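Local coordinates for Alpha/beta hydrolase family protein (Bacillus anthracis, PDB 3OOS) that probably hydrolyses a substrate not yet identified, as a member of the alpha/beta hydrolase fold family, at residues N38-T41 / F42-P45; R170-A173 / L174-Y178; F177-E180 / E181-E184; N259-P262 / F263-I267. All coordinates share one frame; numbering follows the deposited sequence.

Interaction 1 (N38-T41 / F42-P45); sequences NGNT and FANP
Asn40 reaches over the turn that follows it and takes the backbone of Phe42 and Ala43 on one side-chain oxygen, an Asx turn in the loop between strands 33-34 and 51-55 of this alpha/beta hydrolase. CG lies anti to the backbone N (chi1 173°), which swings OD1 ahead along the chain. The Phe42 N-H comes in from above the amide carbonyl plane at 3.0 Å from Asn40 OD1. Ala43 N, 3.1 Å from the same OD1, lies closer to that plane and gives the straighter bond. Asn40 O adds the next link, accepting from Asn44 N at 2.8 Å, and the chain is thereby coiled through one helix-like turn.

The tight side is that of the buried Phe42 and Ala43. The Phe42 ring meets Phe46 and Phe263 edge-to-face, and the side chains of Phe42 and Ala43 rest on Val28 of strand 25-28. Thr41, Asn44 and Pro45 stay partly open to solvent, although Thr41 still touches helix 262-265 and Pro45 leans on helix 267-276. Asn40 stands between the two, its ND2 held by Ser192 O. On the more open side the turn closes with the proline ring against a carbonyl, Pro45 CD lying 3.1 Å from Thr41 O.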
loop_
_atom_site.group_PDB
_atom_site.type_symbol
_atom_site.label_atom_id
_atom_site.label_comp_id
_atom_site.label_asym_id
_atom_site.label_seq_id
_atom_site.Cartn_x
_atom_site.Cartn_y
_atom_site.Cartn_z
ATOM N N ASN A 38 -16.919 -1.060 -1.291
ATOM C CA ASN A 38 -16.830 0.016 -0.301
ATOM C C ASN A 38 -15.644 0.926 -0.591
ATOM O O ASN A 38 -15.562 2.038 -0.069
ATOM C CB ASN A 38 -16.704 -0.542 1.117
ATOM C CG ASN A 38 -17.984 -1.188 1.604
ATOM O OD1 ASN A 38 -18.004 -2.369 1.945
ATOM N ND2 ASN A 38 -19.063 -0.419 1.631
ATOM N N GLY A 39 -14.729 0.442 -1.427
ATOM C CA GLY A 39 -13.504 1.165 -1.730
ATOM C C GLY A 39 -12.519 1.063 -0.584
ATOM O O GLY A 39 -12.479 0.060 0.128
ATOM N N ASN A 40 -11.731 2.116 -0.397
ATOM C CA ASN A 40 -10.627 2.084 0.546
ATOM C C ASN A 40 -10.245 3.501 0.965
ATOM O O ASN A 40 -10.261 4.413 0.143
ATOM C CB ASN A 40 -9.437 1.363 -0.099
ATOM C CG ASN A 40 -8.192 1.429 0.743
ATOM O OD1 ASN A 40 -7.311 2.250 0.493
ATOM N ND2 ASN A 40 -8.112 0.573 1.756
ATOM N N THR A 41 -9.894 3.674 2.237
ATOM C CA THR A 41 -9.674 5.012 2.800
ATOM C C THR A 41 -8.374 5.686 2.345
ATOM O O THR A 41 -8.260 6.909 2.410
ATOM C CB THR A 41 -9.753 5.015 4.339
ATOM O OG1 THR A 41 -8.887 4.007 4.862
ATOM C CG2 THR A 41 -11.179 4.757 4.805
ATOM N N PHE A 42 -7.403 4.893 1.894
ATOM C CA PHE A 42 -6.208 5.440 1.249
ATOM C C PHE A 42 -6.518 5.863 -0.191
ATOM O O PHE A 42 -6.101 6.939 -0.630
ATOM C CB PHE A 42 -5.043 4.441 1.304
ATOM C CG PHE A 42 -3.913 4.764 0.366
ATOM C CD1 PHE A 42 -3.093 5.868 0.587
ATOM C CD2 PHE A 42 -3.660 3.949 -0.736
ATOM C CE1 PHE A 42 -2.047 6.163 -0.288
ATOM C CE2 PHE A 42 -2.619 4.234 -1.612
ATOM C CZ PHE A 42 -1.808 5.344 -1.388
ATOM N N ALA A 43 -7.253 5.019 -0.914
ATOM C CA ALA A 43 -7.609 5.297 -2.308
ATOM C C ALA A 43 -8.597 6.454 -2.456
ATOM O O ALA A 43 -8.492 7.246 -3.394
ATOM C CB ALA A 43 -8.163 4.033 -2.984
ATOM N N ASN A 44 -9.538 6.560 -1.520
ATOM C CA ASN A 44 -10.668 7.482 -1.672
ATOM C C ASN A 44 -10.318 8.962 -1.873
ATOM O O ASN A 44 -10.902 9.604 -2.748
ATOM C CB ASN A 44 -11.690 7.305 -0.538
ATOM C CG ASN A 44 -13.092 7.724 -0.945
ATOM O OD1 ASN A 44 -13.813 8.364 -0.175
ATOM N ND2 ASN A 44 -13.489 7.366 -2.157
ATOM N N PRO A 45 -9.364 9.514 -1.088
ATOM C CA PRO A 45 -9.032 10.929 -1.306
ATOM C C PRO A 45 -8.551 11.232 -2.724
ATOM O O PRO A 45 -8.764 12.337 -3.226
ATOM C CB PRO A 45 -7.907 11.184 -0.296
ATOM C CG PRO A 45 -8.180 10.218 0.796
ATOM C CD PRO A 45 -8.675 8.979 0.103
#

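Interaction 2 (R170-A173 / L174-Y178); sequences REWA and LMSFY
Arg170 and Leu174 begin the last turns of helix 162-176, where Trp172 and Met175 form a Met-aromatic contact. The Arg170 chain bends at CG (chi2 73°) and passes aslant of the leucine, with CG 4.0 Å from Leu174 CD1, and in the conformer modelled here its NH2 reaches Glu184 in a salt bridge. Beneath them Arg170 O accepts the Leu174 N-H in a regular helical bond.

Glu171 contributes its carbonyl, which takes Met175 N; its carboxylate turns to Arg147 instead. Trp172 is the centre of the contact. The selenomethionine Met175 folds back at its last torsion (chi3 63°) and sets its methyl over the face of the indole, CE sitting 3.8 Å from the centroid of the Trp172 six-membered ring and only 14° off the normal. The selenium is above the same face but further off, so the methyl makes the close CH-pi touch. Ile148 of helix 145-155 packs against both side chains, and a bound tetraethylene glycol lies beside the indole.

The Trp172 carbonyl also receives the side chain of the buried Ser176: OG donates to Trp172 O at 2.8 Å, from above the carbonyl plane. Ala173 comes last. Its O accepts from Ser176 N at 2.9 Å, and the edge of the Phe177 ring closes on the same oxygen, CD2 being 3.2 Å from Ala173 O.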
loop_
_atom_site.group_PDB
_atom_site.type_symbol
_atom_site.label_atom_id
_atom_site.label_comp_id
_atom_site.label_asym_id
_atom_site.label_seq_id
_atom_site.Cartn_x
_atom_site.Cartn_y
_atom_site.Cartn_z
ATOM N N ARG A 170 -8.359 -4.412 17.114
ATOM C CA ARG A 170 -8.505 -3.165 17.861
ATOM C C ARG A 170 -7.154 -2.719 18.418
ATOM O O ARG A 170 -6.759 -1.561 18.275
ATOM C CB ARG A 170 -9.511 -3.356 19.000
ATOM C CG ARG A 170 -9.800 -2.104 19.811
ATOM C CD ARG A 170 -10.641 -1.130 19.018
ATOM N NE ARG A 170 -11.072 0.006 19.826
ATOM C CZ ARG A 170 -12.006 0.873 19.449
ATOM N NH1 ARG A 170 -12.613 0.730 18.281
ATOM N NH2 ARG A 170 -12.339 1.879 20.243
ATOM N N GLU A 171 -6.455 -3.654 19.059
ATOM C CA GLU A 171 -5.139 -3.385 19.633
ATOM C C GLU A 171 -4.172 -2.885 18.556
ATOM O O GLU A 171 -3.444 -1.909 18.768
ATOM C CB GLU A 171 -4.592 -4.649 20.311
ATOM C CG GLU A 171 -3.341 -4.435 21.153
ATOM C CD GLU A 171 -2.936 -5.678 21.934
ATOM O OE1 GLU A 171 -3.630 -6.711 21.831
ATOM O OE2 GLU A 171 -1.922 -5.620 22.656
ATOM N N TRP A 172 -4.183 -3.549 17.399
ATOM C CA TRP A 172 -3.342 -3.151 16.274
ATOM C C TRP A 172 -3.670 -1.734 15.804
ATOM O O TRP A 172 -2.762 -0.920 15.607
ATOM C CB TRP A 172 -3.479 -4.138 15.108
ATOM C CG TRP A 172 -2.475 -3.885 14.030
ATOM C CD1 TRP A 172 -2.578 -2.980 13.013
ATOM C CD2 TRP A 172 -1.201 -4.523 13.873
ATOM N NE1 TRP A 172 -1.453 -3.019 12.230
ATOM C CE2 TRP A 172 -0.590 -3.957 12.734
ATOM C CE3 TRP A 172 -0.518 -5.520 14.582
ATOM C CZ2 TRP A 172 0.673 -4.358 12.280
ATOM C CZ3 TRP A 172 0.746 -5.917 14.132
ATOM C CH2 TRP A 172 1.324 -5.334 12.994
ATOM N N ALA A 173 -4.959 -1.450 15.633
ATOM C CA ALA A 173 -5.409 -0.142 15.157
ATOM C C ALA A 173 -4.989 0.979 16.109
ATOM O O ALA A 173 -4.517 2.034 15.674
ATOM C CB ALA A 173 -6.921 -0.140 14.957
ATOM N N LEU A 174 -5.148 0.743 17.408
ATOM C CA LEU A 174 -4.798 1.750 18.411
ATOM C C LEU A 174 -3.312 2.099 18.401
ATOM O O LEU A 174 -2.934 3.246 18.630
ATOM C CB LEU A 174 -5.245 1.304 19.802
ATOM C CG LEU A 174 -6.755 1.419 20.023
ATOM C CD1 LEU A 174 -7.188 0.546 21.191
ATOM C CD2 LEU A 174 -7.188 2.870 20.236
HETATM N N MSE A 175 -2.479 1.105 18.115
HETATM C CA MSE A 175 -1.045 1.313 17.984
HETATM C C MSE A 175 -0.716 2.093 16.711
HETATM O O MSE A 175 0.322 2.760 16.632
HETATM C CB MSE A 175 -0.342 -0.041 17.962
HETATM C CG MSE A 175 1.146 0.034 17.745
HETATM SE SE MSE A 175 1.808 -1.681 17.168
HETATM C CE MSE A 175 0.861 -1.867 15.458
ATOM N N SER A 176 -1.613 2.008 15.731
ATOM C CA SER A 176 -1.399 2.544 14.383
ATOM C C SER A 176 -1.972 3.940 14.164
ATOM O O SER A 176 -1.825 4.508 13.075
ATOM C CB SER A 176 -2.021 1.592 13.357
ATOM O OG SER A 176 -1.482 0.296 13.493
ATOM N N PHE A 177 -2.628 4.478 15.190
ATOM C CA PHE A 177 -3.253 5.801 15.140
ATOM C C PHE A 177 -2.718 6.700 16.241
ATOM O O PHE A 177 -2.657 6.301 17.405
ATOM C CB PHE A 177 -4.773 5.685 15.306
ATOM C CG PHE A 177 -5.508 5.420 14.025
ATOM C CD1 PHE A 177 -6.180 6.449 13.375
ATOM C CD2 PHE A 177 -5.536 4.141 13.470
ATOM C CE1 PHE A 177 -6.871 6.212 12.186
ATOM C CE2 PHE A 177 -6.219 3.894 12.281
ATOM C CZ PHE A 177 -6.887 4.931 11.638
ATOM N N TYR A 178 -2.356 7.922 15.865
ATOM C CA TYR A 178 -1.888 8.925 16.814
ATOM C C TYR A 178 -2.996 9.309 17.796
ATOM O O TYR A 178 -2.752 9.434 18.999
ATOM C CB TYR A 178 -1.376 10.151 16.046
ATOM C CG TYR A 178 -1.128 11.383 16.884
ATOM C CD1 TYR A 178 0.082 11.568 17.542
ATOM C CD2 TYR A 178 -2.105 12.370 17.003
ATOM C CE1 TYR A 178 0.312 12.710 18.311
ATOM C CE2 TYR A 178 -1.890 13.506 17.764
ATOM C CZ TYR A 178 -0.682 13.669 18.416
ATOM O OH TYR A 178 -0.477 14.799 19.170
#

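Interaction 3 (F177-E180 / E181-E184); sequences FYSE and EKLE
Phe177 and Leu183 face each other across the start of helix 180-186, six residues apart in sequence but brought together as the chain turns at Ser179 into the helix. The two side chains cross at about a right angle. One leucine branch does the touching: CD1 lies over a face of the phenyl ring, off-centre toward the rim, 3.6 Å from Phe177 CE2, and the CH-pi line to the centroid is 21° off the normal. Leu183 CB continues the contact at the inner end of the ring, 3.8 Å from Phe177 CG. With CG anti to its own backbone N (chi1 171°), Leu183 sends that branch across the aromatic face.

Glu180 works mainly through its backbone. Its carbonyl takes the Glu184 N-H at 3.1 Å and also accepts a hydrogen bond from a water, which donates a second to Glu184 OE1 in the conformer modelled here. The Glu180 carboxylate itself stays at the solvent side.

Between these residues Ser179 is the N-cap. Its OG accepts from Lys182 N at 3.2 Å along a nearly straight bond, satisfying one of the amides left over at the first turn, while Ser179 O takes Leu183 N. The aliphatic start of Lys182 lies alongside, CG 3.7 Å from Ser179 CB.

Leu183 packs on Ala173 and Leu174 of the preceding helix 162-176, Glu180 touches Leu174 as well, and the Phe177 ring is wedged toward Val264 and Glu265 of helix 262-265.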
loop_
_atom_site.group_PDB
_atom_site.type_symbol
_atom_site.label_atom_id
_atom_site.label_comp_id
_atom_site.label_asym_id
_atom_site.label_seq_id
_atom_site.Cartn_x
_atom_site.Cartn_y
_atom_site.Cartn_z
ATOM N N PHE A 177 -2.628 4.478 15.190
ATOM C CA PHE A 177 -3.253 5.801 15.140
ATOM C C PHE A 177 -2.718 6.700 16.241
ATOM O O PHE A 177 -2.657 6.301 17.405
ATOM C CB PHE A 177 -4.773 5.685 15.306
ATOM C CG PHE A 177 -5.508 5.420 14.025
ATOM C CD1 PHE A 177 -6.180 6.449 13.375
ATOM C CD2 PHE A 177 -5.536 4.141 13.470
ATOM C CE1 PHE A 177 -6.871 6.212 12.186
ATOM C CE2 PHE A 177 -6.219 3.894 12.281
ATOM C CZ PHE A 177 -6.887 4.931 11.638
ATOM N N TYR A 178 -2.356 7.922 15.865
ATOM C CA TYR A 178 -1.888 8.925 16.814
ATOM C C TYR A 178 -2.996 9.309 17.796
ATOM O O TYR A 178 -2.752 9.434 18.999
ATOM C CB TYR A 178 -1.376 10.151 16.046
ATOM C CG TYR A 178 -1.128 11.383 16.884
ATOM C CD1 TYR A 178 0.082 11.568 17.542
ATOM C CD2 TYR A 178 -2.105 12.370 17.003
ATOM C CE1 TYR A 178 0.312 12.710 18.311
ATOM C CE2 TYR A 178 -1.890 13.506 17.764
ATOM C CZ TYR A 178 -0.682 13.669 18.416
ATOM O OH TYR A 178 -0.477 14.799 19.170
ATOM N N SER A 179 -4.209 9.472 17.272
ATOM C CA SER A 179 -5.356 9.931 18.052
ATOM C C SER A 179 -6.468 8.888 18.086
ATOM O O SER A 179 -6.911 8.402 17.043
ATOM C CB SER A 179 -5.885 11.252 17.480
ATOM O OG SER A 179 -7.195 11.538 17.947
ATOM N N GLU A 180 -6.921 8.552 19.292
ATOM C CA GLU A 180 -8.029 7.613 19.454
ATOM C C GLU A 180 -9.306 8.143 18.814
ATOM O O GLU A 180 -10.077 7.375 18.240
ATOM C CB GLU A 180 -8.253 7.275 20.932
ATOM C CG GLU A 180 -7.058 6.565 21.564
ATOM C CD GLU A 180 -7.376 5.857 22.873
ATOM O OE1 GLU A 180 -8.514 5.964 23.376
ATOM O OE2 GLU A 180 -6.468 5.187 23.403
ATOM N N GLU A 181 -9.503 9.459 18.901
ATOM C CA GLU A 181 -10.644 10.134 18.284
ATOM C C GLU A 181 -10.640 9.962 16.761
ATOM O O GLU A 181 -11.683 9.678 16.166
ATOM C CB GLU A 181 -10.647 11.620 18.664
ATOM C CG GLU A 181 -11.847 12.417 18.160
ATOM C CD GLU A 181 -11.795 13.872 18.597
ATOM O OE1 GLU A 181 -11.636 14.133 19.810
ATOM O OE2 GLU A 181 -11.909 14.761 17.728
ATOM N N LYS A 182 -9.469 10.125 16.144
ATOM C CA LYS A 182 -9.337 9.960 14.694
ATOM C C LYS A 182 -9.614 8.522 14.258
ATOM O O LYS A 182 -10.174 8.293 13.187
ATOM C CB LYS A 182 -7.961 10.421 14.205
ATOM C CG LYS A 182 -7.725 11.924 14.316
ATOM C CD LYS A 182 -8.820 12.718 13.623
ATOM C CE LYS A 182 -8.535 14.211 13.685
ATOM N NZ LYS A 182 -9.626 15.014 13.061
ATOM N N LEU A 183 -9.231 7.553 15.091
ATOM C CA LEU A 183 -9.547 6.150 14.811
ATOM C C LEU A 183 -11.060 5.918 14.814
ATOM O O LEU A 183 -11.599 5.309 13.885
ATOM C CB LEU A 183 -8.860 5.199 15.807
ATOM C CG LEU A 183 -9.283 3.720 15.754
ATOM C CD1 LEU A 183 -9.060 3.094 14.373
ATOM C CD2 LEU A 183 -8.557 2.910 16.817
ATOM N N GLU A 184 -11.731 6.409 15.855
ATOM C CA GLU A 184 -13.172 6.235 15.973
ATOM C C GLU A 184 -13.899 6.849 14.775
ATOM O O GLU A 184 -14.828 6.242 14.235
ATOM C CB GLU A 184 -13.681 6.817 17.294
ATOM C CG GLU A 184 -14.814 6.020 17.912
ATOM C CD GLU A 184 -14.514 4.532 17.970
ATOM O OE1 GLU A 184 -13.376 4.152 18.325
ATOM O OE2 GLU A 184 -15.420 3.737 17.657
HETATM O O HOH W 1 -10.830 4.964 19.466
#

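Interaction 4 (N259-P262 / F263-I267); sequences NHNP and FVEEI. With SO4 (sulfate ion), chain B.
This is a local contact in which Glu265 folds back from the short helix 262-265 to clasp the loop after strand 250-255, an edge strand of the sheet. The carboxylate takes the Asn259 N-H on both oxygens, OE1 and OE2 each 3.0 Å from Asn259 N; the bond to OE1 is straighter. Glu265 OE2 also accepts from Asn261 N at 2.7 Å, and OE1 from Tyr178 N.

Asn261 stands at the N-cap, but its carbonyl, not its side chain, starts the helix by accepting from Val264 N and Glu265 N. Phe263 CG sits between backbone N and carbonyl carbon (chi1 40°), which folds the ring back so that one face lies under Asn261 CA. Asn261 OD1 comes to 3.4 Å from Phe263 CZ, the amide turned 72° from the ring.

The clasped loop carries His260, whose ND1 is hydrogen-bonded to Asp232 and whose NE2 makes a weak hydrogen bond to a sulfate, probably from the crystallisation liquor, also held by Ser99 and Ala100, consistent with a Ser-His-Asp triad. Because three backbone N-H groups share a buried carboxylate, Glu265 is probably ionised, and its bonds on both flanks of His260 would fix the loop that presents the imidazole.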
loop_
_atom_site.group_PDB
_atom_site.type_symbol
_atom_site.label_atom_id
_atom_site.label_comp_id
_atom_site.label_asym_id
_atom_site.label_seq_id
_atom_site.Cartn_x
_atom_site.Cartn_y
_atom_site.Cartn_z
ATOM N N ASN A 259 0.340 8.592 12.764
ATOM C CA ASN A 259 1.135 7.391 12.931
ATOM C C ASN A 259 1.247 6.693 11.574
ATOM O O ASN A 259 2.052 7.099 10.731
ATOM C CB ASN A 259 0.506 6.492 14.000
ATOM C CG ASN A 259 1.378 5.306 14.362
ATOM O OD1 ASN A 259 1.912 4.621 13.491
ATOM N ND2 ASN A 259 1.513 5.047 15.656
ATOM N N HIS A 260 0.414 5.681 11.339
ATOM C CA HIS A 260 0.500 4.878 10.119
ATOM C C HIS A 260 -0.503 5.248 9.023
ATOM O O HIS A 260 -0.360 4.795 7.884
ATOM C CB HIS A 260 0.338 3.392 10.483
ATOM C CG HIS A 260 0.665 2.448 9.367
ATOM N ND1 HIS A 260 1.949 2.247 8.912
ATOM C CD2 HIS A 260 -0.128 1.639 8.624
ATOM C CE1 HIS A 260 1.934 1.359 7.933
ATOM N NE2 HIS A 260 0.686 0.975 7.738
ATOM N N ASN A 261 -1.495 6.078 9.349
ATOM C CA ASN A 261 -2.644 6.302 8.465
ATOM C C ASN A 261 -2.959 7.781 8.187
ATOM O O ASN A 261 -4.076 8.230 8.461
ATOM C CB ASN A 261 -3.895 5.634 9.057
ATOM C CG ASN A 261 -3.787 4.119 9.133
ATOM O OD1 ASN A 261 -4.310 3.406 8.273
ATOM N ND2 ASN A 261 -3.121 3.620 10.170
ATOM N N PRO A 262 -1.994 8.549 7.624
ATOM C CA PRO A 262 -2.226 9.996 7.420
ATOM C C PRO A 262 -3.487 10.365 6.629
ATOM O O PRO A 262 -4.087 11.414 6.888
ATOM C CB PRO A 262 -0.987 10.452 6.641
ATOM C CG PRO A 262 0.045 9.427 6.918
ATOM C CD PRO A 262 -0.674 8.133 7.106
ATOM N N PHE A 263 -3.877 9.510 5.683
ATOM C CA PHE A 263 -5.058 9.729 4.833
ATOM C C PHE A 263 -6.380 9.805 5.607
ATOM O O PHE A 263 -7.354 10.372 5.106
ATOM C CB PHE A 263 -5.127 8.656 3.736
ATOM C CG PHE A 263 -4.750 7.285 4.216
ATOM C CD1 PHE A 263 -5.708 6.443 4.778
ATOM C CD2 PHE A 263 -3.430 6.845 4.130
ATOM C CE1 PHE A 263 -5.358 5.176 5.239
ATOM C CE2 PHE A 263 -3.069 5.586 4.587
ATOM C CZ PHE A 263 -4.034 4.746 5.146
ATOM N N VAL A 264 -6.413 9.238 6.817
ATOM C CA VAL A 264 -7.560 9.422 7.723
ATOM C C VAL A 264 -7.228 10.156 9.032
ATOM O O VAL A 264 -8.132 10.645 9.717
ATOM C CB VAL A 264 -8.305 8.093 8.040
ATOM C CG1 VAL A 264 -9.080 7.615 6.827
ATOM C CG2 VAL A 264 -7.344 7.014 8.545
ATOM N N GLU A 265 -5.945 10.247 9.371
ATOM C CA GLU A 265 -5.537 10.933 10.602
ATOM C C GLU A 265 -5.451 12.446 10.417
ATOM O O GLU A 265 -5.659 13.209 11.364
ATOM C CB GLU A 265 -4.206 10.389 11.118
ATOM C CG GLU A 265 -4.254 8.927 11.525
ATOM C CD GLU A 265 -2.945 8.456 12.099
ATOM O OE1 GLU A 265 -2.658 8.776 13.268
ATOM O OE2 GLU A 265 -2.191 7.779 11.376
ATOM N N GLU A 266 -5.126 12.867 9.197
ATOM C CA GLU A 266 -5.021 14.285 8.848
ATOM C C GLU A 266 -5.664 14.493 7.485
ATOM O O GLU A 266 -4.980 14.741 6.490
ATOM C CB GLU A 266 -3.556 14.733 8.818
ATOM C CG GLU A 266 -2.870 14.717 10.176
ATOM C CD GLU A 266 -1.441 15.203 10.107
ATOM O OE1 GLU A 266 -1.227 16.386 9.771
ATOM O OE2 GLU A 266 -0.531 14.401 10.399
ATOM N N ILE A 267 -6.989 14.390 7.456
ATOM C CA ILE A 267 -7.751 14.368 6.206
ATOM C C ILE A 267 -7.550 15.626 5.353
ATOM O O ILE A 267 -7.302 15.523 4.147
ATOM C CB ILE A 267 -9.259 14.081 6.468
ATOM C CG1 ILE A 267 -9.441 12.632 6.946
ATOM C CG2 ILE A 267 -10.094 14.336 5.213
ATOM C CD1 ILE A 267 -10.821 12.314 7.508
HETATM S S SO4 B . 0.772 -3.016 5.745
HETATM O O1 SO4 B . 1.086 -4.334 6.289
HETATM O O2 SO4 B . 1.222 -1.992 6.678
HETATM O O3 SO4 B . 1.430 -2.861 4.453
HETATM O O4 SO4 B . -0.675 -2.909 5.564
#

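How the interactions relate
Following the chain, interaction 1 coils the loop between strands 33-34 and 51-55. Far along the sequence, interaction 2 finishes helix 162-176, and interaction 3 begins on the last two residues of interaction 2, Phe177 and Tyr178, to start helix 180-186. Interaction 4 turns the chain from edge strand 250-255 into helix 262-265. Each closes only a short local turn, so none encloses or crosses another; they meet in space. Ala173 and Leu174 pack on Leu183 between the two consecutive helices, Tyr178 N and Ser176 O reach Glu265 and His260 of interaction 4, Thr41 packs on Phe263 and Val264, and Phe42 on Phe263. Segment 259-267 thus joins the 162-186 helical region to the loop at 38-45.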